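Local structure of uncharacterized protein (Mycolicibacterium smegmatis MC2 155, 6T84) at residues R13-A18 with F23-E28; A61-D66 with Q146-V151; D87-L90 with E95-E98. The protein is required for MmpL3-dependent transport of trehalose monomycolate to the mycobacterial cell wall, and for growth and cell elongation. One frame throughout, in Å; residues are numbered along the deposited sequence.

How the interactions relate
The three contacts are spread along one nine-stranded antiparallel sheet of the probably cytoplasmic, MmpL3-interacting part of the protein. Interaction 1 lays helix 10-21 on the edge strand 24-26. Interaction 2 bridges strands 60-67 and 148-153 across the intervening strand 71-77. Interactions 1 and 2, with centres about 15 Å apart, follow one another along the chain and are joined directly by the salt bridge from Arg-14 to Asp-66 and by Trp-17 packing on Ile-64. Interaction 3, on strand 86-90 and the loop after it, lies on the opposite side of the chain's centre from interaction 1. In sequence it falls between the two segments of interaction 2; their centres are about 17 Å apart, their nearest atoms about 7 Å, without touching.

Interaction 1. Residues R13-A18 with F23-E28; sequences RRKSWA and FDYEYE
Tyr-25 lies against helix 10-21 with Lys-15 over one face of its ring and Arg-14 CG at the ring edge, the central contact of a helix-turn-strand unit in which helix and edge strand 24-26 run nearly antiparallel, 160° between their short axes and 7.9 Å apart. The aliphatic part of Lys-15 crosses the tyrosine side chain at about a right angle. Its CG makes a CH-pi contact, 4.2 Å from the centroid of the Tyr-25 ring, and a bend at chi3 brings CE to 3.5 Å from Tyr-25 CE2. Arg-14 CG, at the edge, is 3.9 Å from Tyr-25 CE1.

Toward the turn, Ala-18 packs its CB 4.2 Å from Tyr-25 CB and 4.3 Å from Phe-23 CB.

Farther out, polar ends fix these groups. Arg-14, with CG anti to the backbone nitrogen (chi1 -176°) and then bent at chi2 and chi3, carries its guanidinium away from the strand to a salt bridge with Asp-66 and a bond to the carbonyl of Asn-51. The side chain of Asn-51 takes Tyr-25 OH, so both partners are tied to the same neighbouring residue. Strand 24-26 is paired through its backbone with strand 52-57. The turn itself is closed by Phe-23 N, which donates to Ala-18 O at 2.9 Å with an N-H...O angle of 164°.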
ATOM      1  N   ARG A  13     -15.946  -7.604 -12.248  1.00 16.92           N
ATOM      2  CA  ARG A  13     -16.041  -6.311 -11.567  1.00 15.89           C
ATOM      3  C   ARG A  13     -14.710  -5.565 -11.625  1.00 15.15           C
ATOM      4  O   ARG A  13     -14.703  -4.350 -11.818  1.00 15.05           O
ATOM      5  CB  ARG A  13     -16.507  -6.517 -10.120  1.00 17.55           C
ATOM      6  CG  ARG A  13     -17.966  -6.935 -10.035  1.00 20.06           C
ATOM      7  CD  ARG A  13     -18.524  -7.172  -8.585  1.00 23.91           C
ATOM      8  NE  ARG A  13     -17.943  -8.296  -7.823  1.00 27.08           N
ATOM      9  CZ  ARG A  13     -17.062  -8.149  -6.810  1.00 29.55           C
ATOM     10  NH1 ARG A  13     -16.609  -6.923  -6.430  1.00 30.99           N
ATOM     11  NH2 ARG A  13     -16.635  -9.238  -6.168  1.00 29.62           N
ATOM     12  N   ARG A  14     -13.582  -6.275 -11.495  1.00 14.11           N
ATOM     13  CA  ARG A  14     -12.288  -5.615 -11.575  1.00 13.38           C
ATOM     14  C   ARG A  14     -12.030  -5.098 -12.996  1.00 14.63           C
ATOM     15  O   ARG A  14     -11.483  -3.994 -13.175  1.00 14.53           O
ATOM     16  CB  ARG A  14     -11.194  -6.579 -11.088  1.00 12.85           C
ATOM     17  CG  ARG A  14      -9.769  -5.948 -11.042  1.00 13.59           C
ATOM     18  CD  ARG A  14      -9.634  -4.962  -9.862  1.00 14.48           C
ATOM     19  NE  ARG A  14      -9.934  -5.569  -8.550  1.00 14.31           N
ATOM     20  CZ  ARG A  14      -9.097  -6.305  -7.795  1.00 14.09           C
ATOM     21  NH1 ARG A  14      -7.886  -6.670  -8.247  1.00 13.89           N
ATOM     22  NH2 ARG A  14      -9.507  -6.767  -6.610  1.00 14.38           N
ATOM     23  N   LYS A  15     -12.416  -5.861 -14.021  1.00 16.38           N
ATOM     24  CA  LYS A  15     -12.307  -5.385 -15.408  1.00 19.00           C
ATOM     25  C   LYS A  15     -13.185  -4.153 -15.663  1.00 17.45           C
ATOM     26  O   LYS A  15     -12.750  -3.208 -16.344  1.00 16.75           O
ATOM     27  CB  LYS A  15     -12.666  -6.548 -16.372  1.00 25.70           C
ATOM     28  CG  LYS A  15     -12.025  -6.427 -17.746  1.00 36.77           C
ATOM     29  CD  LYS A  15     -12.393  -7.625 -18.631  1.00 51.65           C
ATOM     30  CE  LYS A  15     -11.933  -8.961 -18.053  1.00 77.06           C
ATOM     31  NZ  LYS A  15     -12.010 -10.076 -19.059  1.00 65.94           N
ATOM     32  N   SER A  16     -14.424  -4.144 -15.143  0.78 16.99           N
ATOM     33  CA  SER A  16     -15.282  -2.972 -15.294  0.78 17.48           C
ATOM     34  C   SER A  16     -14.660  -1.746 -14.636  0.78 15.49           C
ATOM     35  O   SER A  16     -14.710  -0.636 -15.186  0.78 15.79           O
ATOM     36  CB  SER A  16     -16.673  -3.248 -14.690  0.78 19.10           C
ATOM     37  OG  SER A  16     -17.538  -2.092 -14.730  0.78 21.37           O
ATOM     38  N   TRP A  17     -14.117  -1.912 -13.430  1.00 14.72           N
ATOM     39  CA  TRP A  17     -13.508  -0.800 -12.718  1.00 13.43           C
ATOM     40  C   TRP A  17     -12.276  -0.295 -13.457  1.00 12.89           C
ATOM     41  O   TRP A  17     -12.087   0.921 -13.569  1.00 13.10           O
ATOM     42  CB  TRP A  17     -13.171  -1.296 -11.325  1.00 13.69           C
ATOM     43  CG  TRP A  17     -12.472  -0.336 -10.463  1.00 13.61           C
ATOM     44  CD1 TRP A  17     -13.028   0.724  -9.779  1.00 14.35           C
ATOM     45  CD2 TRP A  17     -11.079  -0.323 -10.142  1.00 13.74           C
ATOM     46  NE1 TRP A  17     -12.070   1.370  -9.056  1.00 14.71           N
ATOM     47  CE2 TRP A  17     -10.871   0.746  -9.241  1.00 14.80           C
ATOM     48  CE3 TRP A  17      -9.980  -1.127 -10.517  1.00 14.52           C
ATOM     49  CZ2 TRP A  17      -9.623   1.051  -8.710  1.00 16.24           C
ATOM     50  CZ3 TRP A  17      -8.745  -0.835  -9.993  1.00 15.62           C
ATOM     51  CH2 TRP A  17      -8.572   0.257  -9.093  1.00 16.25           C
ATOM     52  N   ALA A  18     -11.458  -1.202 -13.985  1.00 12.99           N
ATOM     53  CA  ALA A  18     -10.316  -0.791 -14.796  1.00 12.78           C
ATOM     54  C   ALA A  18     -10.783   0.048 -15.978  1.00 13.34           C
ATOM     55  O   ALA A  18     -10.216   1.109 -16.287  1.00 14.39           O
ATOM     56  CB  ALA A  18      -9.574  -2.025 -15.311  1.00 12.55           C
ATOM     57  N   PHE A  23      -7.720   2.193 -17.226  1.00 13.91           N
ATOM     58  CA  PHE A  23      -6.549   1.394 -16.887  1.00 13.18           C
ATOM     59  C   PHE A  23      -6.591   0.075 -17.660  1.00 12.98           C
ATOM     60  O   PHE A  23      -7.671  -0.386 -18.020  1.00 14.97           O
ATOM     61  CB  PHE A  23      -6.568   1.077 -15.376  1.00 13.72           C
ATOM     62  CG  PHE A  23      -6.419   2.269 -14.460  1.00 14.33           C
ATOM     63  CD1 PHE A  23      -5.962   3.517 -14.914  1.00 14.89           C
ATOM     64  CD2 PHE A  23      -6.676   2.102 -13.096  1.00 14.49           C
ATOM     65  CE1 PHE A  23      -5.806   4.574 -14.002  1.00 15.24           C
ATOM     66  CE2 PHE A  23      -6.473   3.165 -12.161  1.00 15.75           C
ATOM     67  CZ  PHE A  23      -6.078   4.402 -12.638  1.00 15.70           C
ATOM     68  N   ASP A  24      -5.447  -0.571 -17.817  1.00 12.75           N
ATOM     69  CA  ASP A  24      -5.434  -1.872 -18.482  1.00 12.58           C
ATOM     70  C   ASP A  24      -5.682  -2.971 -17.465  1.00 12.70           C
ATOM     71  O   ASP A  24      -5.353  -2.843 -16.283  1.00 14.82           O
ATOM     72  CB  ASP A  24      -4.060  -2.108 -19.151  1.00 13.56           C
ATOM     73  CG  ASP A  24      -3.869  -1.179 -20.325  1.00 16.45           C
ATOM     74  OD1 ASP A  24      -4.809  -0.966 -21.115  1.00 20.20           O
ATOM     75  OD2 ASP A  24      -2.765  -0.663 -20.490  1.00 16.88           O
ATOM     76  N   TYR A  25      -6.286  -4.069 -17.926  1.00 12.85           N
ATOM     77  CA  TYR A  25      -6.583  -5.232 -17.100  1.00 12.85           C
ATOM     78  C   TYR A  25      -5.839  -6.456 -17.646  1.00 12.98           C
ATOM     79  O   TYR A  25      -5.838  -6.713 -18.868  1.00 14.18           O
ATOM     80  CB  TYR A  25      -8.093  -5.520 -17.057  1.00 12.87           C
ATOM     81  CG  TYR A  25      -8.450  -6.788 -16.329  1.00 12.84           C
ATOM     82  CD1 TYR A  25      -8.648  -6.782 -14.955  1.00 12.70           C
ATOM     83  CD2 TYR A  25      -8.538  -8.002 -17.002  1.00 13.00           C
ATOM     84  CE1 TYR A  25      -8.943  -7.950 -14.275  1.00 12.84           C
ATOM     85  CE2 TYR A  25      -8.839  -9.167 -16.337  1.00 13.81           C
ATOM     86  CZ  TYR A  25      -9.047  -9.126 -14.965  1.00 14.18           C
ATOM     87  OH  TYR A  25      -9.349 -10.302 -14.288  1.00 15.73           O
ATOM     88  N   GLU A  26      -5.291  -7.278 -16.749  1.00 12.56           N
ATOM     89  CA  GLU A  26      -4.736  -8.586 -17.108  1.00 13.89           C
ATOM     90  C   GLU A  26      -5.181  -9.610 -16.079  1.00 13.47           C
ATOM     91  O   GLU A  26      -5.160  -9.326 -14.886  1.00 14.13           O
ATOM     92  CB  GLU A  26      -3.177  -8.561 -16.984  1.00 18.43           C
ATOM     93  CG  GLU A  26      -2.520  -7.571 -17.865  1.00 22.20           C
ATOM     94  CD  GLU A  26      -1.015  -7.525 -17.651  1.00 25.63           C
ATOM     95  OE1 GLU A  26      -0.464  -8.209 -16.765  1.00 27.89           O
ATOM     96  OE2 GLU A  26      -0.375  -6.747 -18.358  1.00 26.69           O
ATOM     97  N   TYR A  27      -5.468 -10.832 -16.501  0.59 14.21           N
ATOM     98  CA  TYR A  27      -5.899 -11.775 -15.487  0.59 15.19           C
ATOM     99  C   TYR A  27      -4.776 -12.139 -14.543  0.59 15.23           C
ATOM    100  O   TYR A  27      -5.024 -12.387 -13.350  0.59 16.04           O
ATOM    101  CB  TYR A  27      -6.455 -13.052 -16.088  0.59 17.28           C
ATOM    102  CG  TYR A  27      -6.877 -13.948 -14.966  0.59 20.27           C
ATOM    103  CD1 TYR A  27      -7.897 -13.545 -14.099  0.59 21.25           C
ATOM    104  CD2 TYR A  27      -6.230 -15.149 -14.718  0.59 21.79           C
ATOM    105  CE1 TYR A  27      -8.275 -14.336 -13.017  0.59 21.65           C
ATOM    106  CE2 TYR A  27      -6.617 -15.964 -13.629  0.59 22.60           C
ATOM    107  CZ  TYR A  27      -7.656 -15.558 -12.804  0.59 22.35           C
ATOM    108  OH  TYR A  27      -8.052 -16.362 -11.754  0.59 22.33           O
ATOM    109  N   GLU A  28      -3.538 -12.196 -15.035  1.00 15.85           N
ATOM    110  CA  GLU A  28      -2.450 -12.599 -14.167  1.00 19.84           C
ATOM    111  C   GLU A  28      -1.183 -11.969 -14.702  1.00 18.73           C
ATOM    112  O   GLU A  28      -1.054 -11.740 -15.912  1.00 20.27           O
ATOM    113  CB  GLU A  28      -2.306 -14.152 -14.243  1.00 28.19           C
ATOM    114  CG  GLU A  28      -1.212 -14.746 -13.396  1.00 40.64           C
ATOM    115  CD  GLU A  28      -1.286 -16.262 -13.334  1.00 60.45           C
ATOM    116  OE1 GLU A  28      -2.065 -16.868 -14.106  1.00 51.84           O
ATOM    117  OE2 GLU A  28      -0.557 -16.835 -12.494  1.00 36.71           O
TER

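Interaction 2. Residues A61-D66 with Q146-V151; sequences AVFIFD and QNWTLV. With SO4 (sulfate ion), chain C.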
ATOM      1  N   ALA A  61       2.791   5.657 -12.120  1.00 16.48           N
ATOM      2  CA  ALA A  61       2.221   4.309 -12.255  1.00 15.53           C
ATOM      3  C   ALA A  61       1.492   3.875 -10.973  1.00 15.06           C
ATOM      4  O   ALA A  61       1.956   4.105  -9.845  1.00 16.01           O
ATOM      5  CB  ALA A  61       3.323   3.287 -12.551  1.00 16.38           C
ATOM      6  N   VAL A  62       0.351   3.209 -11.171  1.00 13.85           N
ATOM      7  CA  VAL A  62      -0.367   2.563 -10.074  1.00 14.27           C
ATOM      8  C   VAL A  62      -0.745   1.161 -10.540  1.00 13.98           C
ATOM      9  O   VAL A  62      -1.203   0.973 -11.675  1.00 15.60           O
ATOM     10  CB  VAL A  62      -1.604   3.372  -9.611  1.00 15.67           C
ATOM     11  CG1 VAL A  62      -2.686   3.440 -10.687  1.00 16.27           C
ATOM     12  CG2 VAL A  62      -2.200   2.763  -8.308  1.00 16.36           C
ATOM     13  N   PHE A  63      -0.515   0.180  -9.685  1.00 14.16           N
ATOM     14  CA  PHE A  63      -0.861  -1.218  -9.958  1.00 14.88           C
ATOM     15  C   PHE A  63      -1.795  -1.734  -8.884  1.00 14.25           C
ATOM     16  O   PHE A  63      -1.593  -1.425  -7.708  1.00 15.16           O
ATOM     17  CB  PHE A  63       0.403  -2.092  -9.992  1.00 17.80           C
ATOM     18  CG  PHE A  63       1.480  -1.607 -11.012  1.00 20.83           C
ATOM     19  CD1 PHE A  63       1.152  -0.900 -12.174  1.00 23.76           C
ATOM     20  CD2 PHE A  63       2.786  -1.876 -10.803  1.00 23.34           C
ATOM     21  CE1 PHE A  63       2.112  -0.476 -13.120  1.00 26.30           C
ATOM     22  CE2 PHE A  63       3.755  -1.488 -11.737  1.00 26.06           C
ATOM     23  CZ  PHE A  63       3.410  -0.787 -12.895  1.00 26.67           C
ATOM     24  N   ILE A  64      -2.840  -2.455  -9.265  1.00 13.20           N
ATOM     25  CA  ILE A  64      -3.814  -3.003  -8.326  1.00 13.11           C
ATOM     26  C   ILE A  64      -3.929  -4.478  -8.645  1.00 13.53           C
ATOM     27  O   ILE A  64      -4.098  -4.844  -9.813  1.00 15.17           O
ATOM     28  CB  ILE A  64      -5.172  -2.303  -8.484  1.00 13.59           C
ATOM     29  CG1 ILE A  64      -4.977  -0.770  -8.326  1.00 14.29           C
ATOM     30  CG2 ILE A  64      -6.162  -2.850  -7.412  1.00 14.77           C
ATOM     31  CD1 ILE A  64      -4.970  -0.002  -9.636  1.00 14.53           C
ATOM     32  N   PHE A  65      -3.846  -5.322  -7.621  1.00 14.38           N
ATOM     33  CA  PHE A  65      -3.833  -6.760  -7.912  1.00 14.88           C
ATOM     34  C   PHE A  65      -4.222  -7.529  -6.660  1.00 14.24           C
ATOM     35  O   PHE A  65      -4.222  -6.985  -5.548  1.00 15.01           O
ATOM     36  CB  PHE A  65      -2.459  -7.232  -8.434  1.00 15.48           C
ATOM     37  CG  PHE A  65      -1.333  -6.830  -7.556  1.00 16.97           C
ATOM     38  CD1 PHE A  65      -0.942  -7.645  -6.482  1.00 18.15           C
ATOM     39  CD2 PHE A  65      -0.691  -5.611  -7.746  1.00 17.39           C
ATOM     40  CE1 PHE A  65       0.086  -7.230  -5.597  1.00 18.95           C
ATOM     41  CE2 PHE A  65       0.360  -5.218  -6.898  1.00 18.73           C
ATOM     42  CZ  PHE A  65       0.754  -6.032  -5.828  1.00 19.23           C
ATOM     43  N   ASP A  66      -4.589  -8.799  -6.853  1.00 14.73           N
ATOM     44  CA  ASP A  66      -4.914  -9.684  -5.749  1.00 16.02           C
ATOM     45  C   ASP A  66      -3.766 -10.667  -5.544  1.00 16.89           C
ATOM     46  O   ASP A  66      -3.162 -11.144  -6.509  1.00 17.43           O
ATOM     47  CB  ASP A  66      -6.191 -10.487  -6.041  1.00 17.45           C
ATOM     48  CG  ASP A  66      -7.392  -9.607  -6.276  1.00 18.13           C
ATOM     49  OD1 ASP A  66      -7.428  -8.467  -5.760  1.00 16.82           O
ATOM     50  OD2 ASP A  66      -8.338 -10.083  -6.943  1.00 20.50           O
ATOM     51  N   GLN A 146      11.324   1.735  -1.548  1.00 20.89           N
ATOM     52  CA  GLN A 146      12.134   2.832  -2.038  1.00 22.74           C
ATOM     53  C   GLN A 146      11.376   3.736  -3.011  1.00 23.01           C
ATOM     54  O   GLN A 146      11.423   4.966  -2.897  1.00 24.44           O
ATOM     55  CB  GLN A 146      13.401   2.292  -2.685  1.00 24.30           C
ATOM     56  CG  GLN A 146      14.323   3.443  -3.117  1.00 26.69           C
ATOM     57  CD  GLN A 146      15.674   2.979  -3.581  1.00 34.16           C
ATOM     58  OE1 GLN A 146      16.237   2.044  -3.026  1.00 36.24           O
ATOM     59  NE2 GLN A 146      16.204   3.640  -4.603  1.00 49.14           N
ATOM     60  N   ASN A 147      10.699   3.145  -4.000  1.00 21.39           N
ATOM     61  CA  ASN A 147      10.053   3.896  -5.057  1.00 20.57           C
ATOM     62  C   ASN A 147       8.550   3.694  -5.145  1.00 19.25           C
ATOM     63  O   ASN A 147       7.943   4.053  -6.172  1.00 19.09           O
ATOM     64  CB  ASN A 147      10.712   3.455  -6.372  1.00 22.65           C
ATOM     65  CG  ASN A 147      12.157   3.854  -6.428  1.00 25.16           C
ATOM     66  OD1 ASN A 147      12.442   5.031  -6.368  1.00 27.21           O
ATOM     67  ND2 ASN A 147      13.066   2.871  -6.549  1.00 26.38           N
ATOM     68  N   TRP A 148       7.940   3.146  -4.085  1.00 18.16           N
ATOM     69  CA  TRP A 148       6.523   2.803  -4.134  1.00 17.44           C
ATOM     70  C   TRP A 148       5.884   3.031  -2.766  1.00 16.77           C
ATOM     71  O   TRP A 148       6.542   2.853  -1.743  1.00 17.95           O
ATOM     72  CB  TRP A 148       6.384   1.318  -4.448  1.00 17.35           C
ATOM     73  CG  TRP A 148       6.870   0.998  -5.817  1.00 18.52           C
ATOM     74  CD1 TRP A 148       8.143   0.668  -6.155  1.00 19.61           C
ATOM     75  CD2 TRP A 148       6.127   1.091  -7.022  1.00 18.72           C
ATOM     76  NE1 TRP A 148       8.239   0.517  -7.501  1.00 19.95           N
ATOM     77  CE2 TRP A 148       7.016   0.755  -8.075  1.00 19.80           C
ATOM     78  CE3 TRP A 148       4.804   1.425  -7.326  1.00 19.28           C
ATOM     79  CZ2 TRP A 148       6.626   0.745  -9.425  1.00 21.46           C
ATOM     80  CZ3 TRP A 148       4.385   1.373  -8.645  1.00 19.62           C
ATOM     81  CH2 TRP A 148       5.306   1.041  -9.693  1.00 21.16           C
ATOM     82  N   THR A 149       4.622   3.401  -2.757  1.00 15.86           N
ATOM     83  CA  THR A 149       3.816   3.451  -1.534  1.00 14.73           C
ATOM     84  C   THR A 149       2.644   2.523  -1.827  1.00 13.40           C
ATOM     85  O   THR A 149       2.052   2.580  -2.924  1.00 13.91           O
ATOM     86  CB  THR A 149       3.289   4.887  -1.300  1.00 16.22           C
ATOM     87  OG1 THR A 149       4.413   5.790  -1.143  1.00 17.96           O
ATOM     88  CG2 THR A 149       2.384   5.001  -0.053  1.00 16.41           C
ATOM     89  N   LEU A 150       2.295   1.670  -0.837  1.00 13.36           N
ATOM     90  CA  LEU A 150       1.345   0.576  -1.028  1.00 13.19           C
ATOM     91  C   LEU A 150       0.299   0.530   0.076  1.00 12.62           C
ATOM     92  O   LEU A 150       0.557   0.903   1.237  1.00 13.09           O
ATOM     93  CB  LEU A 150       2.084  -0.773  -1.027  1.00 15.05           C
ATOM     94  CG  LEU A 150       3.188  -0.903  -2.117  1.00 15.57           C
ATOM     95  CD1 LEU A 150       4.557  -0.561  -1.490  1.00 16.46           C
ATOM     96  CD2 LEU A 150       3.201  -2.283  -2.708  1.00 15.68           C
ATOM     97  N   VAL A 151      -0.877   0.046  -0.301  0.62 12.26           N
ATOM     98  CA  VAL A 151      -1.962  -0.234   0.635  0.62 12.65           C
ATOM     99  C   VAL A 151      -2.455  -1.658   0.383  0.62 12.92           C
ATOM    100  O   VAL A 151      -2.715  -2.037  -0.766  0.62 14.44           O
ATOM    101  CB  VAL A 151      -3.119   0.773   0.461  0.62 13.39           C
ATOM    102  CG1 VAL A 151      -4.379   0.313   1.287  0.62 14.44           C
ATOM    103  CG2 VAL A 151      -2.657   2.248   0.753  0.62 14.14           C
TER
HETATM  104  S   SO4 C 302      11.937  -0.254  -8.322  0.73 29.62           S
HETATM  105  O1  SO4 C 302      12.263   0.275  -6.986  0.73 30.91           O
HETATM  106  O2  SO4 C 302      13.089  -0.048  -9.206  0.73 53.97           O
HETATM  107  O3  SO4 C 302      11.647  -1.687  -8.244  0.73 31.93           O
HETATM  108  O4  SO4 C 302      10.865   0.415  -8.969  0.73 26.56           O
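Trp-148 reaches from strand 148-153 over the intervening strand 71-77 to Ala-61 and Phe-63 on strand 60-67, so the two strands meet through the indole, with no hydrogen bond between them. The close part is at the far corner of the indole. Trp-148 CH2 sits 3.6 Å from Phe-63 CE2, and the two rings are inclined at 35° with centroids 5.3 Å apart. The same indole carbon lies 4.1 Å from Ala-61 CB, while Trp-148 CZ3 is 3.8 Å from Ala-61 O. A chi1 of -66°, with CG beside the backbone nitrogen, aims the indole, and a roughly perpendicular chi2 turns its six-membered ring to strand 60-67. Trp-36 and His-77 each pack edge-to-face with it.

On the pyrrole side no atom of strand 60-67 is met; the contact is polar, to a sulfate ion, probably from the crystallisation liquor, at the indole edge. Trp-148 NE1 donates to its O4 at 3.0 Å. Asn-147 ND2 holds sulfate O1 at 2.8 Å, nearly straight at 170°. The indole thus divides its roles: its carbon corner makes the apolar contact with strand 60-67, while its N-H and the neighbouring amide, both neutral donors, help hold a sulfate in the crystal, which need not reflect a natural ligand.

Interaction 3. Residues D87-L90 with E95-E98; sequences DLRL and EPRE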
ATOM      1  N   ASP A  87       5.611   1.872   8.012  1.00 15.80           N
ATOM      2  CA  ASP A  87       4.536   0.884   7.902  1.00 14.45           C
ATOM      3  C   ASP A  87       3.495   1.282   8.944  1.00 13.36           C
ATOM      4  O   ASP A  87       3.815   1.389  10.135  1.00 14.56           O
ATOM      5  CB  ASP A  87       5.132  -0.505   8.202  1.00 15.18           C
ATOM      6  CG  ASP A  87       4.137  -1.641   8.101  1.00 15.73           C
ATOM      7  OD1 ASP A  87       3.121  -1.568   8.814  1.00 16.58           O
ATOM      8  OD2 ASP A  87       4.402  -2.626   7.354  1.00 18.22           O
ATOM      9  N   LEU A  88       2.297   1.536   8.480  1.00 12.23           N
ATOM     10  CA  LEU A  88       1.157   1.971   9.313  1.00 12.94           C
ATOM     11  C   LEU A  88       0.097   0.877   9.179  1.00 13.08           C
ATOM     12  O   LEU A  88      -0.457   0.691   8.091  1.00 13.42           O
ATOM     13  CB  LEU A  88       0.652   3.297   8.726  1.00 14.19           C
ATOM     14  CG  LEU A  88      -0.594   3.945   9.328  1.00 15.12           C
ATOM     15  CD1 LEU A  88      -0.291   4.357  10.775  1.00 15.93           C
ATOM     16  CD2 LEU A  88      -1.068   5.166   8.493  1.00 16.92           C
ATOM     17  N   ARG A  89      -0.214   0.160  10.270  1.00 12.90           N
ATOM     18  CA  ARG A  89      -1.102  -0.994  10.160  1.00 14.16           C
ATOM     19  C   ARG A  89      -2.047  -1.038  11.351  1.00 14.11           C
ATOM     20  O   ARG A  89      -1.766  -0.470  12.414  1.00 14.68           O
ATOM     21  CB  ARG A  89      -0.328  -2.312  10.023  1.00 16.07           C
ATOM     22  CG  ARG A  89       0.596  -2.581  11.158  1.00 17.19           C
ATOM     23  CD  ARG A  89       1.311  -3.933  11.029  1.00 17.56           C
ATOM     24  NE  ARG A  89       2.131  -3.975   9.799  1.00 17.92           N
ATOM     25  CZ  ARG A  89       2.464  -5.098   9.167  1.00 19.31           C
ATOM     26  NH1 ARG A  89       2.122  -6.274   9.687  1.00 21.63           N
ATOM     27  NH2 ARG A  89       3.179  -5.069   8.023  1.00 19.56           N
ATOM     28  N   LEU A  90      -3.180  -1.702  11.160  1.00 14.18           N
ATOM     29  CA  LEU A  90      -4.148  -1.784  12.267  1.00 14.49           C
ATOM     30  C   LEU A  90      -3.485  -2.433  13.481  1.00 15.70           C
ATOM     31  O   LEU A  90      -2.696  -3.370  13.365  1.00 16.62           O
ATOM     32  CB  LEU A  90      -5.338  -2.655  11.832  1.00 15.62           C
ATOM     33  CG  LEU A  90      -6.144  -2.114  10.682  1.00 18.52           C
ATOM     34  CD1 LEU A  90      -7.304  -3.050  10.324  1.00 20.82           C
ATOM     35  CD2 LEU A  90      -6.659  -0.702  10.991  1.00 19.65           C
ATOM     36  N   GLU A  95       3.077  -7.325  14.211  1.00 21.52           N
ATOM     37  CA  GLU A  95       4.120  -6.374  13.844  1.00 22.97           C
ATOM     38  C   GLU A  95       4.838  -6.904  12.604  1.00 22.18           C
ATOM     39  O   GLU A  95       4.876  -8.132  12.364  1.00 23.04           O
ATOM     40  CB  GLU A  95       5.175  -6.253  14.941  1.00 28.77           C
ATOM     41  CG  GLU A  95       4.617  -5.901  16.311  1.00 40.50           C
ATOM     42  CD  GLU A  95       5.724  -5.659  17.320  1.00 84.64           C
ATOM     43  OE1 GLU A  95       6.837  -6.204  17.126  1.00 53.96           O
ATOM     44  OE2 GLU A  95       5.485  -4.909  18.295  1.00 42.84           O
ATOM     45  N   PRO A  96       5.404  -6.006  11.787  1.00 22.51           N
ATOM     46  CA  PRO A  96       6.278  -6.450  10.701  1.00 24.36           C
ATOM     47  C   PRO A  96       7.321  -7.378  11.281  1.00 27.21           C
ATOM     48  O   PRO A  96       7.878  -7.122  12.347  1.00 27.50           O
ATOM     49  CB  PRO A  96       6.913  -5.147  10.207  1.00 24.38           C
ATOM     50  CG  PRO A  96       6.063  -4.036  10.746  1.00 23.11           C
ATOM     51  CD  PRO A  96       5.284  -4.533  11.881  1.00 22.42           C
ATOM     52  N   ARG A  97       7.580  -8.463  10.554  1.00 29.97           N
ATOM     53  CA  ARG A  97       8.503  -9.485  11.041  1.00 35.31           C
ATOM     54  C   ARG A  97       9.966  -9.121  10.823  1.00 30.23           C
ATOM     55  O   ARG A  97      10.834  -9.716  11.484  1.00 31.52           O
ATOM     56  CB  ARG A  97       8.197 -10.839  10.390  1.00 48.77           C
ATOM     57  CG  ARG A  97       6.784 -11.328  10.688  1.00120.21           C
ATOM     58  CD  ARG A  97       6.565 -12.794  10.333  1.00115.95           C
ATOM     59  NE  ARG A  97       5.208 -13.224  10.677  1.00130.00           N
ATOM     60  CZ  ARG A  97       4.858 -13.761  11.845  1.00128.49           C
ATOM     61  NH1 ARG A  97       5.764 -13.950  12.796  1.00118.61           N
ATOM     62  NH2 ARG A  97       3.598 -14.117  12.065  1.00101.54           N
ATOM     63  N   GLU A  98      10.269  -8.189   9.921  1.00 29.82           N
ATOM     64  CA  GLU A  98      11.660  -7.851   9.602  1.00 34.38           C
ATOM     65  C   GLU A  98      12.403  -7.331  10.826  1.00 45.29           C
ATOM     66  O   GLU A  98      11.813  -6.745  11.739  1.00 39.80           O
ATOM     67  CB  GLU A  98      11.737  -6.806   8.490  1.00 40.07           C
ATOM     68  CG  GLU A  98      11.264  -7.311   7.121  1.00 51.98           C
ATOM     69  CD  GLU A  98       9.744  -7.295   6.952  1.00 71.04           C
ATOM     70  OE1 GLU A  98       9.009  -7.173   7.954  1.00 67.00           O
ATOM     71  OE2 GLU A  98       9.287  -7.400   5.797  1.00 59.22           O
TER
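The carboxylate of Asp-87 is held by two nitrogens of Arg-89, and Pro-96 from the following loop packs against the pair. Arg-89 NE meets Asp-87 OD1 at 2.8 Å with an almost linear N-H...O angle of 176°, and Arg-89 NH2 meets Asp-87 OD2 at 2.8 Å. This side-on, bidentate salt bridge joins next-but-one residues of strand 86-90, an inner strand of the antiparallel sheet whose side chains at these two positions point to the same face. Both oxygens are approached on their syn side, somewhat out of the carboxylate plane. Arg-89 reaches its partner through a CG set between the backbone nitrogen and carbonyl carbon (chi1 58°) and a bend at chi3, which lay the guanidinium alongside Asp-87.

Pro-96 covers one face of this guanidinium. Its CD stands 3.8 Å from Arg-89 NE, displaced toward the rim of the group, and Pro-96 CG is 4.0 Å from Asp-87 OD2, so the pyrrolidine ring spans both halves of the ion pair. Pro-96 also touches Tyr-113 and Ile-101.

The remaining terminal nitrogen, Arg-89 NH1, bonds to the carbonyl of Lys-94, immediately before the loop segment. The guanidinium thereby ties the strand to the loop, and its rotation is fixed by partners at all three nitrogens. Arg-89 NH1 also lies 4.0 Å from Glu-95 C, which approaches the guanidinium obliquely.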